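Local coordinates for lactate racemase (Thermoanaerobacterium thermosaccharolyticum, PDB 2YJG), which interconverts the D- and L-isomers of lactate, using a nickel-pincer nucleotide cofactor that is absent from this apoprotein, at residues A177-P188 with D223-L233. Sequence-based numbering, arbitrary orientation.
Sequences AGFSGGRKSILP and DMIYAAKKANL. With SO4 (sulfate ion), chain E; EDO (1,2-ethanediol), chain F.
Met224 reaches out from its helix to pack against the side chains of both Arg183 and Lys184, crossing the first obliquely. Its CB packs at 3.3 Å against Arg183 CG, and beyond CG the chain runs extended, which carries SD over one face of the guanidinium, off toward the rim. Lys184 runs alongside, pointing the same way, with CG 3.7 Å from Met224 SD; the methyl CE ends against Ala177 CB. Leu187 O faces Met224 CG at 3.4 Å, a buried carbonyl with no polar partner in the model. Farther along the helix the contact is mainly aliphatic: Ile186 lays CG1 on Ala228 and turns CD1 to Ala231 CB at 3.9 Å, while Leu187 CB meets Ala227 CB.

Arg183 in turn shapes its own loop. CG sits between the backbone N and carbonyl carbon (chi1 73°) and the chain bends again at chi2 (-56°), turning the guanidinium edge-on to the backbone of residues 179-181. NH1 and NH2 both grip Phe179 O, from one face of that carbonyl, and NH1 also bonds Gly181 O at 2.8 Å; both acceptors lie in the guanidinium plane. His221 ND1 takes NE, fixing the group's rotation from the helix side. A leucine here would probably leave Phe179 O and Gly181 O without these donors and the loop before Lys184 less firmly held.

In the holoenzyme Lys184 probably carries the covalently attached cofactor; in this apoprotein its NZ bonds ethanediol O1 at 2.7 Å, and Gly181 N holds a sulfate that Arg75 also binds. The contact thus seats the cofactor-lysine loop on helix 219-230, with strand 152-156 touching Ile186, Ala227 and Ala231, strand 164-170 meeting Ile186 and Leu233, and helix 257-270 packing on Phe179 and Arg183.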
# COMPACT_ATOMS: atom_id res chain seq x y z
N ALA A 177 -32.06 1.58 -7.58
CA ALA A 177 -31.73 2.95 -7.21
C ALA A 177 -31.75 3.92 -8.39
O ALA A 177 -31.47 5.09 -8.22
CB ALA A 177 -30.33 3.00 -6.55
N GLY A 178 -32.08 3.43 -9.58
CA GLY A 178 -32.22 4.28 -10.77
C GLY A 178 -30.91 4.43 -11.49
O GLY A 178 -30.75 4.01 -12.65
N PHE A 179 -29.97 5.07 -10.79
CA PHE A 179 -28.59 5.17 -11.27
C PHE A 179 -27.63 5.01 -10.12
O PHE A 179 -27.99 5.23 -8.98
CB PHE A 179 -28.32 6.55 -11.92
CG PHE A 179 -29.17 6.84 -13.10
CD1 PHE A 179 -30.43 7.37 -12.98
CD2 PHE A 179 -28.65 6.67 -14.36
CE1 PHE A 179 -31.23 7.62 -14.12
CE2 PHE A 179 -29.39 6.92 -15.52
CZ PHE A 179 -30.71 7.41 -15.40
N SER A 180 -26.38 4.67 -10.44
CA SER A 180 -25.28 4.74 -9.50
C SER A 180 -24.79 6.17 -9.31
O SER A 180 -25.24 7.10 -10.00
CB SER A 180 -24.14 3.82 -10.00
OG SER A 180 -23.45 4.37 -11.11
N GLY A 181 -23.89 6.34 -8.35
CA GLY A 181 -23.19 7.62 -8.12
C GLY A 181 -23.88 8.67 -7.25
O GLY A 181 -24.82 8.38 -6.53
N GLY A 182 -23.31 9.85 -7.28
CA GLY A 182 -23.77 11.01 -6.51
C GLY A 182 -23.92 10.59 -5.06
O GLY A 182 -22.97 10.00 -4.47
N ARG A 183 -25.11 10.78 -4.53
CA ARG A 183 -25.52 10.47 -3.16
C ARG A 183 -25.20 9.08 -2.64
O ARG A 183 -25.12 8.88 -1.48
CB ARG A 183 -27.03 10.74 -2.98
CG ARG A 183 -27.96 9.74 -3.64
CD ARG A 183 -27.77 9.53 -5.17
NE ARG A 183 -28.79 8.70 -5.82
CZ ARG A 183 -28.56 7.71 -6.67
NH1 ARG A 183 -27.37 7.41 -7.11
NH2 ARG A 183 -29.57 7.05 -7.15
N LYS A 184 -25.02 8.12 -3.51
CA LYS A 184 -24.67 6.75 -3.08
C LYS A 184 -23.31 6.62 -2.39
O LYS A 184 -23.03 5.62 -1.69
CB LYS A 184 -24.77 5.73 -4.23
CG LYS A 184 -26.17 5.19 -4.40
CD LYS A 184 -26.28 3.93 -5.30
CE LYS A 184 -25.93 2.68 -4.55
NZ LYS A 184 -26.21 1.52 -5.42
N SER A 185 -22.45 7.61 -2.58
CA SER A 185 -21.22 7.68 -1.80
C SER A 185 -21.52 7.81 -0.28
O SER A 185 -20.68 7.47 0.54
CB SER A 185 -20.33 8.83 -2.29
OG SER A 185 -19.90 8.58 -3.62
N ILE A 186 -22.69 8.36 0.08
CA ILE A 186 -23.07 8.49 1.47
C ILE A 186 -23.88 7.30 1.93
O ILE A 186 -23.47 6.63 2.87
CB ILE A 186 -23.85 9.77 1.75
CG1 ILE A 186 -23.11 10.98 1.16
CG2 ILE A 186 -24.23 9.86 3.24
CD1 ILE A 186 -21.73 11.32 1.80
N LEU A 187 -25.01 7.01 1.27
CA LEU A 187 -25.85 5.89 1.64
C LEU A 187 -26.09 5.08 0.35
O LEU A 187 -26.73 5.57 -0.56
CB LEU A 187 -27.17 6.40 2.24
CG LEU A 187 -28.24 5.40 2.67
CD1 LEU A 187 -27.76 4.49 3.78
CD2 LEU A 187 -29.58 6.09 3.02
N PRO A 188 -25.51 3.87 0.25
CA PRO A 188 -24.89 3.12 1.32
C PRO A 188 -23.40 3.35 1.64
O PRO A 188 -22.90 2.79 2.63
CB PRO A 188 -25.10 1.69 0.86
CG PRO A 188 -25.00 1.77 -0.73
CD PRO A 188 -25.41 3.18 -1.06
N ASP A 223 -34.39 8.77 0.26
CA ASP A 223 -33.58 8.63 1.50
C ASP A 223 -32.11 8.93 1.26
O ASP A 223 -31.48 9.57 2.12
CB ASP A 223 -33.80 7.24 2.17
CG ASP A 223 -35.00 7.25 3.16
OD1 ASP A 223 -35.84 8.22 3.14
OD2 ASP A 223 -35.08 6.32 3.94
N MET A 224 -31.55 8.49 0.11
CA MET A 224 -30.15 8.72 -0.19
C MET A 224 -29.84 10.19 -0.35
O MET A 224 -28.79 10.67 0.10
CB MET A 224 -29.78 7.96 -1.48
CG MET A 224 -29.90 6.42 -1.40
SD MET A 224 -29.60 5.74 -3.07
CE MET A 224 -29.40 3.93 -2.73
N ILE A 225 -30.74 10.89 -1.02
CA ILE A 225 -30.60 12.32 -1.32
C ILE A 225 -30.58 13.08 0.01
O ILE A 225 -29.73 13.97 0.23
CB ILE A 225 -31.71 12.77 -2.26
CG1 ILE A 225 -31.38 12.30 -3.68
CG2 ILE A 225 -31.96 14.28 -2.16
CD1 ILE A 225 -30.14 12.89 -4.25
N TYR A 226 -31.50 12.70 0.89
CA TYR A 226 -31.56 13.36 2.20
C TYR A 226 -30.33 13.07 3.02
O TYR A 226 -29.76 14.01 3.62
CB TYR A 226 -32.79 12.93 2.94
CG TYR A 226 -32.98 13.61 4.26
CD1 TYR A 226 -32.40 13.13 5.44
CD2 TYR A 226 -33.85 14.70 4.35
CE1 TYR A 226 -32.67 13.75 6.67
CE2 TYR A 226 -34.11 15.30 5.55
CZ TYR A 226 -33.52 14.85 6.69
OH TYR A 226 -33.83 15.54 7.85
N ALA A 227 -29.89 11.80 3.03
CA ALA A 227 -28.61 11.39 3.66
C ALA A 227 -27.46 12.22 3.19
O ALA A 227 -26.63 12.65 4.02
CB ALA A 227 -28.30 9.89 3.42
N ALA A 228 -27.35 12.46 1.88
CA ALA A 228 -26.22 13.24 1.34
C ALA A 228 -26.27 14.70 1.83
O ALA A 228 -25.23 15.30 2.22
CB ALA A 228 -26.20 13.18 -0.19
N LYS A 229 -27.48 15.29 1.79
CA LYS A 229 -27.70 16.64 2.34
C LYS A 229 -27.30 16.78 3.80
O LYS A 229 -26.55 17.72 4.15
CB LYS A 229 -29.17 17.11 2.18
CG LYS A 229 -29.66 17.02 0.77
CD LYS A 229 -30.55 18.20 0.32
CE LYS A 229 -31.92 18.21 1.02
NZ LYS A 229 -32.99 18.86 0.13
N LYS A 230 -27.73 15.83 4.63
CA LYS A 230 -27.45 15.83 6.05
C LYS A 230 -25.97 15.60 6.34
O LYS A 230 -25.49 15.97 7.40
CB LYS A 230 -28.19 14.71 6.81
CG LYS A 230 -29.69 14.86 7.08
CD LYS A 230 -30.04 16.15 7.81
CE LYS A 230 -30.18 16.04 9.31
NZ LYS A 230 -30.90 17.25 9.79
N ALA A 231 -25.29 14.91 5.42
CA ALA A 231 -23.84 14.72 5.48
C ALA A 231 -23.02 15.91 5.04
O ALA A 231 -21.78 15.83 5.11
CB ALA A 231 -23.44 13.51 4.60
N ASN A 232 -23.68 16.93 4.48
CA ASN A 232 -23.04 18.13 3.88
C ASN A 232 -22.02 17.76 2.78
O ASN A 232 -20.97 18.35 2.65
CB ASN A 232 -22.39 19.05 4.97
CG ASN A 232 -23.42 19.53 6.04
OD1 ASN A 232 -23.33 19.20 7.25
ND2 ASN A 232 -24.42 20.27 5.58
N LEU A 233 -22.39 16.77 1.95
CA LEU A 233 -21.67 16.52 0.70
C LEU A 233 -21.72 17.75 -0.19
O LEU A 233 -22.76 18.12 -0.78
CB LEU A 233 -22.24 15.25 -0.01
CG LEU A 233 -21.57 14.78 -1.30
CD1 LEU A 233 -20.07 14.44 -1.06
CD2 LEU A 233 -22.30 13.55 -1.91
S SO4 E . -22.09 3.23 -6.31
O1 SO4 E . -21.73 4.29 -5.37
O2 SO4 E . -20.93 3.05 -7.21
O3 SO4 E . -22.42 1.91 -5.69
O4 SO4 E . -23.25 3.74 -6.95
C1 EDO F . -25.60 -2.07 -4.15
O1 EDO F . -25.60 -0.64 -4.01
C2 EDO F . -27.01 -2.58 -4.34
O2 EDO F . -27.25 -3.60 -3.37